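Local coordinates for protein ribosome biogenesis GTPase A (Thermotoga maritima, PDB 3CNL) that binds GTP as a circularly permuted GTPase and probably acts in a late step of 50S ribosomal subunit assembly, at residues V56-F70 and A236-E249. Numbering follows the deposited sequence.
Sequences VDIADEKTTKKWVEF and AQGKAGRVSFERPE. With GNP (phosphoaminophosphonic acid-guanylate ester), chain B.
Arg242, from the C-terminal chain after helix 224-236, lies along the backbone of residues 56-61, where the guanine-specificity loop (NKxD) of this circularly permuted G domain runs into helix 61-73. From CB its chain extends so that CG and CD pass the carbonyl oxygens of Asp57 and Ala59. Asp57 O stands over one guanidinium face, 3.0 Å from Arg242 CZ; NE and NH2 are each 3.3 Å from that oxygen, at angles too poor for a hydrogen bond. NH1 donates in plane to Ala59 O at 3.3 Å. Glu61 lies over the opposite face, in a long ion pair without a directed N-H. The backbone N-H of Asp60, the N-cap residue, donates to Ser244 OG (3.0 Å from Asp60 N). Further along, Trp67 has CG opposite its carbonyl carbon (chi1 -80°), turning the indole to Glu246 and Pro248. Glu246 O lies in the indole plane, 2.8 Å from Trp67 NE1, which approaches from above the carbonyl plane. Pro248 CD sits over the five-membered ring of Trp67, a CH-pi contact. A leucine in place of Trp67 would probably leave Glu246 O without this donor. Beside guanine, Ile58 CG2 packs 3.8 Å from Gly238 CA.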
loop_
_atom_site.group_PDB
_atom_site.type_symbol
_atom_site.label_atom_id
_atom_site.label_comp_id
_atom_site.label_asym_id
_atom_site.label_seq_id
_atom_site.Cartn_x
_atom_site.Cartn_y
_atom_site.Cartn_z
ATOM N N VAL A 56 8.554 3.802 2.703
ATOM C CA VAL A 56 9.435 3.487 3.860
ATOM C C VAL A 56 9.642 4.702 4.777
ATOM O O VAL A 56 10.008 4.581 5.981
ATOM C CB VAL A 56 10.805 2.841 3.446
ATOM C CG1 VAL A 56 10.592 1.478 2.775
ATOM C CG2 VAL A 56 11.653 3.793 2.584
ATOM N N ASP A 57 9.372 5.873 4.219
ATOM C CA ASP A 57 9.536 7.119 4.964
ATOM C C ASP A 57 8.550 7.276 6.135
ATOM O O ASP A 57 8.859 7.960 7.118
ATOM C CB ASP A 57 9.482 8.316 4.018
ATOM C CG ASP A 57 8.151 8.440 3.326
ATOM O OD1 ASP A 57 7.707 7.444 2.751
ATOM O OD2 ASP A 57 7.547 9.530 3.365
ATOM N N ILE A 58 7.392 6.614 6.044
ATOM C CA ILE A 58 6.369 6.658 7.092
ATOM C C ILE A 58 6.192 5.293 7.790
ATOM O O ILE A 58 5.262 5.109 8.597
ATOM C CB ILE A 58 5.015 7.221 6.572
ATOM C CG1 ILE A 58 4.460 6.402 5.386
ATOM C CG2 ILE A 58 5.156 8.720 6.201
ATOM C CD1 ILE A 58 3.137 6.887 4.868
ATOM N N ALA A 59 7.111 4.370 7.501
ATOM C CA ALA A 59 7.122 3.023 8.090
ATOM C C ALA A 59 8.158 2.932 9.196
ATOM O O ALA A 59 9.141 3.664 9.190
ATOM C CB ALA A 59 7.443 1.977 7.018
ATOM N N ASP A 60 7.954 1.998 10.124
ATOM C CA ASP A 60 8.977 1.700 11.132
ATOM C C ASP A 60 10.202 1.032 10.499
ATOM O O ASP A 60 10.127 -0.102 10.030
ATOM C CB ASP A 60 8.420 0.798 12.220
ATOM C CG ASP A 60 9.452 0.471 13.261
ATOM O OD1 ASP A 60 9.822 -0.721 13.374
ATOM O OD2 ASP A 60 9.926 1.426 13.925
ATOM N N GLU A 61 11.336 1.738 10.534
ATOM C CA GLU A 61 12.567 1.321 9.856
ATOM C C GLU A 61 13.061 -0.068 10.262
ATOM O O GLU A 61 13.459 -0.862 9.414
ATOM C CB GLU A 61 13.661 2.374 10.037
ATOM C CG GLU A 61 13.309 3.700 9.385
ATOM C CD GLU A 61 14.519 4.559 9.095
ATOM O OE1 GLU A 61 15.160 5.006 10.053
ATOM O OE2 GLU A 61 14.833 4.806 7.906
ATOM N N LYS A 62 12.988 -0.371 11.551
ATOM C CA LYS A 62 13.350 -1.683 12.068
ATOM C C LYS A 62 12.495 -2.812 11.471
ATOM O O LYS A 62 13.010 -3.850 11.069
ATOM C CB LYS A 62 13.232 -1.658 13.587
ATOM C CG LYS A 62 13.840 -2.853 14.310
ATOM C CD LYS A 62 13.509 -2.802 15.799
ATOM C CE LYS A 62 11.988 -2.931 16.067
ATOM N NZ LYS A 62 11.138 -1.756 15.623
ATOM N N THR A 63 11.184 -2.591 11.417
ATOM C CA THR A 63 10.236 -3.565 10.874
ATOM C C THR A 63 10.439 -3.734 9.347
ATOM O O THR A 63 10.364 -4.845 8.833
ATOM C CB THR A 63 8.794 -3.113 11.186
ATOM O OG1 THR A 63 8.689 -2.776 12.576
ATOM C CG2 THR A 63 7.789 -4.206 10.858
ATOM N N THR A 64 10.696 -2.634 8.643
ATOM C CA THR A 64 10.976 -2.691 7.201
ATOM C C THR A 64 12.192 -3.562 6.908
ATOM O O THR A 64 12.135 -4.416 6.030
ATOM C CB THR A 64 11.177 -1.312 6.565
ATOM O OG1 THR A 64 9.990 -0.522 6.740
ATOM C CG2 THR A 64 11.472 -1.448 5.049
ATOM N N LYS A 65 13.289 -3.352 7.634
ATOM C CA LYS A 65 14.457 -4.221 7.448
ATOM C C LYS A 65 14.114 -5.696 7.647
ATOM O O LYS A 65 14.553 -6.546 6.863
ATOM C CB LYS A 65 15.633 -3.803 8.328
ATOM C CG LYS A 65 16.928 -4.546 7.958
ATOM C CD LYS A 65 17.355 -4.225 6.526
ATOM C CE LYS A 65 17.665 -5.493 5.760
ATOM N NZ LYS A 65 18.820 -5.299 4.826
ATOM N N LYS A 66 13.328 -6.016 8.666
ATOM C CA LYS A 66 12.925 -7.411 8.878
ATOM C C LYS A 66 12.104 -7.966 7.723
ATOM O O LYS A 66 12.165 -9.166 7.413
ATOM C CB LYS A 66 12.133 -7.570 10.185
ATOM C CG LYS A 66 12.987 -7.595 11.467
ATOM C CD LYS A 66 13.659 -8.965 11.680
ATOM C CE LYS A 66 14.331 -9.106 13.083
ATOM N NZ LYS A 66 15.231 -10.311 13.132
ATOM N N TRP A 67 11.291 -7.108 7.108
ATOM C CA TRP A 67 10.543 -7.525 5.923
ATOM C C TRP A 67 11.476 -7.814 4.750
ATOM O O TRP A 67 11.305 -8.823 4.057
ATOM C CB TRP A 67 9.450 -6.502 5.558
ATOM C CG TRP A 67 8.233 -6.660 6.406
ATOM C CD1 TRP A 67 7.763 -5.779 7.334
ATOM C CD2 TRP A 67 7.333 -7.780 6.419
ATOM N NE1 TRP A 67 6.617 -6.276 7.920
ATOM C CE2 TRP A 67 6.329 -7.498 7.369
ATOM C CE3 TRP A 67 7.265 -8.985 5.699
ATOM C CZ2 TRP A 67 5.287 -8.389 7.643
ATOM C CZ3 TRP A 67 6.229 -9.856 5.951
ATOM C CH2 TRP A 67 5.244 -9.555 6.925
ATOM N N VAL A 68 12.462 -6.951 4.524
ATOM C CA VAL A 68 13.448 -7.197 3.450
ATOM C C VAL A 68 14.086 -8.567 3.635
ATOM O O VAL A 68 14.146 -9.344 2.692
ATOM C CB VAL A 68 14.544 -6.098 3.348
ATOM C CG1 VAL A 68 15.542 -6.412 2.223
ATOM C CG2 VAL A 68 13.908 -4.729 3.093
ATOM N N GLU A 69 14.531 -8.861 4.858
ATOM C CA GLU A 69 15.213 -10.126 5.185
ATOM C C GLU A 69 14.330 -11.317 4.971
ATOM O O GLU A 69 14.763 -12.329 4.414
ATOM C CB GLU A 69 15.649 -10.119 6.639
ATOM C CG GLU A 69 16.531 -8.960 6.938
ATOM C CD GLU A 69 17.442 -9.203 8.087
ATOM O OE1 GLU A 69 17.506 -10.358 8.569
ATOM O OE2 GLU A 69 18.094 -8.223 8.498
ATOM N N PHE A 70 13.083 -11.187 5.428
ATOM C CA PHE A 70 12.061 -12.187 5.206
ATOM C C PHE A 70 11.899 -12.526 3.719
ATOM O O PHE A 70 11.844 -13.703 3.368
ATOM C CB PHE A 70 10.720 -11.721 5.807
ATOM C CG PHE A 70 9.591 -12.697 5.594
ATOM C CD1 PHE A 70 9.434 -13.780 6.446
ATOM C CD2 PHE A 70 8.692 -12.530 4.545
ATOM C CE1 PHE A 70 8.398 -14.691 6.263
ATOM C CE2 PHE A 70 7.649 -13.429 4.354
ATOM C CZ PHE A 70 7.510 -14.519 5.216
ATOM N N ALA A 236 -3.011 6.593 7.414
ATOM C CA ALA A 236 -2.631 6.110 6.082
ATOM C C ALA A 236 -1.573 7.015 5.433
ATOM O O ALA A 236 -0.710 6.543 4.685
ATOM C CB ALA A 236 -3.849 6.049 5.217
ATOM N N GLN A 237 -1.663 8.310 5.748
ATOM C CA GLN A 237 -0.759 9.353 5.277
ATOM C C GLN A 237 0.525 9.469 6.103
ATOM O O GLN A 237 1.418 10.227 5.753
ATOM C CB GLN A 237 -1.508 10.696 5.252
ATOM C CG GLN A 237 -2.667 10.719 4.244
ATOM C CD GLN A 237 -3.551 11.948 4.338
ATOM O OE1 GLN A 237 -3.605 12.610 5.369
ATOM N NE2 GLN A 237 -4.271 12.252 3.255
ATOM N N GLY A 238 0.646 8.696 7.176
ATOM C CA GLY A 238 1.822 8.773 8.026
ATOM C C GLY A 238 1.816 9.971 8.969
ATOM O O GLY A 238 2.861 10.315 9.540
ATOM N N LYS A 239 0.643 10.595 9.150
ATOM C CA LYS A 239 0.513 11.802 9.992
ATOM C C LYS A 239 0.306 11.472 11.466
ATOM O O LYS A 239 0.202 12.375 12.304
ATOM C CB LYS A 239 -0.631 12.697 9.495
ATOM C CG LYS A 239 -0.306 13.483 8.219
ATOM C CD LYS A 239 -1.568 13.890 7.481
ATOM C CE LYS A 239 -1.249 14.456 6.090
ATOM N NZ LYS A 239 -0.807 15.886 6.181
ATOM N N ALA A 240 0.274 10.179 11.781
ATOM C CA ALA A 240 -0.025 9.715 13.130
ATOM C C ALA A 240 1.143 8.935 13.735
ATOM O O ALA A 240 0.949 8.161 14.675
ATOM C CB ALA A 240 -1.308 8.873 13.128
ATOM N N GLY A 241 2.343 9.165 13.197
ATOM C CA GLY A 241 3.564 8.459 13.579
ATOM C C GLY A 241 4.169 7.547 12.512
ATOM O O GLY A 241 3.427 6.957 11.718
ATOM N N ARG A 242 5.511 7.446 12.505
ATOM C CA ARG A 242 6.279 6.424 11.754
ATOM C C ARG A 242 6.003 5.069 12.387
ATOM O O ARG A 242 6.613 4.702 13.383
ATOM C CB ARG A 242 7.791 6.662 11.830
ATOM C CG ARG A 242 8.510 7.081 10.556
ATOM C CD ARG A 242 10.011 6.767 10.642
ATOM N NE ARG A 242 10.808 7.615 9.754
ATOM C CZ ARG A 242 11.384 7.214 8.625
ATOM N NH1 ARG A 242 11.276 5.962 8.215
ATOM N NH2 ARG A 242 12.060 8.084 7.892
ATOM N N VAL A 243 5.083 4.328 11.798
ATOM C CA VAL A 243 4.470 3.188 12.455
ATOM C C VAL A 243 4.220 2.113 11.378
ATOM O O VAL A 243 3.788 2.450 10.298
ATOM C CB VAL A 243 3.143 3.661 13.137
ATOM C CG1 VAL A 243 2.124 2.586 13.195
ATOM C CG2 VAL A 243 3.421 4.176 14.564
ATOM N N SER A 244 4.548 0.849 11.665
ATOM C CA SER A 244 4.188 -0.279 10.804
ATOM C C SER A 244 3.074 -1.118 11.434
ATOM O O SER A 244 2.801 -0.989 12.625
ATOM C CB SER A 244 5.406 -1.154 10.491
ATOM O OG SER A 244 6.336 -0.458 9.687
ATOM N N PHE A 245 2.427 -1.973 10.642
ATOM C CA PHE A 245 1.203 -2.638 11.104
ATOM C C PHE A 245 1.289 -4.151 11.083
ATOM O O PHE A 245 0.357 -4.817 11.536
ATOM C CB PHE A 245 -0.028 -2.168 10.302
ATOM C CG PHE A 245 -0.094 -0.658 10.090
ATOM C CD1 PHE A 245 -0.213 0.212 11.172
ATOM C CD2 PHE A 245 -0.086 -0.127 8.811
ATOM C CE1 PHE A 245 -0.273 1.587 10.982
ATOM C CE2 PHE A 245 -0.156 1.243 8.605
ATOM C CZ PHE A 245 -0.238 2.107 9.692
ATOM N N GLU A 246 2.388 -4.669 10.530
ATOM C CA GLU A 246 2.659 -6.110 10.419
ATOM C C GLU A 246 4.158 -6.335 10.553
ATOM O O GLU A 246 4.942 -5.508 10.085
ATOM C CB GLU A 246 2.297 -6.637 9.031
ATOM C CG GLU A 246 0.920 -6.436 8.611
ATOM C CD GLU A 246 0.567 -7.244 7.417
ATOM O OE1 GLU A 246 1.074 -6.925 6.320
ATOM O OE2 GLU A 246 -0.252 -8.175 7.576
ATOM N N ARG A 247 4.519 -7.478 11.147
ATOM C CA ARG A 247 5.892 -7.985 11.298
ATOM C C ARG A 247 5.969 -9.405 10.726
ATOM O O ARG A 247 5.010 -10.158 10.866
ATOM C CB ARG A 247 6.253 -8.092 12.783
ATOM C CG ARG A 247 6.416 -6.804 13.543
ATOM C CD ARG A 247 6.198 -7.077 15.042
ATOM N NE ARG A 247 6.668 -8.410 15.452
ATOM C CZ ARG A 247 6.752 -8.833 16.717
ATOM N NH1 ARG A 247 6.398 -8.035 17.721
ATOM N NH2 ARG A 247 7.195 -10.060 16.986
ATOM N N PRO A 248 7.118 -9.789 10.111
ATOM C CA PRO A 248 7.230 -11.097 9.439
ATOM C C PRO A 248 6.567 -12.370 10.052
ATOM O O PRO A 248 6.145 -13.208 9.251
ATOM C CB PRO A 248 8.732 -11.245 9.191
ATOM C CG PRO A 248 9.201 -9.847 9.011
ATOM C CD PRO A 248 8.362 -9.001 9.953
ATOM N N GLU A 249 6.463 -12.615 11.367
ATOM C CA GLU A 249 7.335 -12.267 12.510
ATOM C C GLU A 249 6.729 -12.567 13.911
ATOM O O GLU A 249 7.510 -12.686 14.854
ATOM C CB GLU A 249 7.903 -10.856 12.504
ATOM C CG GLU A 249 9.328 -10.748 13.038
ATOM C CD GLU A 249 9.591 -9.435 13.739
ATOM O OE1 GLU A 249 10.029 -8.483 13.060
ATOM O OE2 GLU A 249 9.361 -9.344 14.970
HETATM P PG GNP B . -4.745 4.139 -6.548
HETATM O O1G GNP B . -4.466 2.895 -7.359
HETATM O O2G GNP B . -5.657 3.863 -5.366
HETATM O O3G GNP B . -5.239 5.228 -7.493
HETATM N N3B GNP B . -3.511 4.884 -5.889
HETATM P PB GNP B . -1.977 4.727 -6.220
HETATM O O1B GNP B . -1.524 3.340 -5.903
HETATM O O2B GNP B . -1.754 5.186 -7.623
HETATM O O3A GNP B . -1.271 5.698 -5.253
HETATM P PA GNP B . -0.864 7.192 -5.442
HETATM O O1A GNP B . 0.437 7.296 -6.123
HETATM O O2A GNP B . -1.961 8.008 -5.987
HETATM O "O5'" GNP B . -0.586 7.653 -3.981
HETATM C "C5'" GNP B . -1.568 7.550 -2.939
HETATM C "C4'" GNP B . -1.169 8.506 -1.819
HETATM O "O4'" GNP B . 0.087 8.106 -1.200
HETATM C "C3'" GNP B . -0.945 9.955 -2.219
HETATM O "O3'" GNP B . -1.394 10.782 -1.156
HETATM C "C2'" GNP B . 0.568 10.033 -2.345
HETATM O "O2'" GNP B . 1.012 11.357 -2.165
HETATM C "C1'" GNP B . 1.028 9.154 -1.188
HETATM N N9 GNP B . 2.325 8.510 -1.380
HETATM C C8 GNP B . 2.740 7.829 -2.506
HETATM N N7 GNP B . 3.946 7.327 -2.380
HETATM C C5 GNP B . 4.344 7.720 -1.084
HETATM C C6 GNP B . 5.544 7.480 -0.359
HETATM O O6 GNP B . 6.557 6.859 -0.727
HETATM N N1 GNP B . 5.513 8.046 0.929
HETATM C C2 GNP B . 4.447 8.759 1.454
HETATM N N2 GNP B . 4.582 9.240 2.708
HETATM N N3 GNP B . 3.321 8.981 0.798
HETATM C C4 GNP B . 3.344 8.441 -0.460
HETATM O O HOH W 1 2.785 5.382 9.436
HETATM O O HOH W 2 7.767 -1.841 7.981
#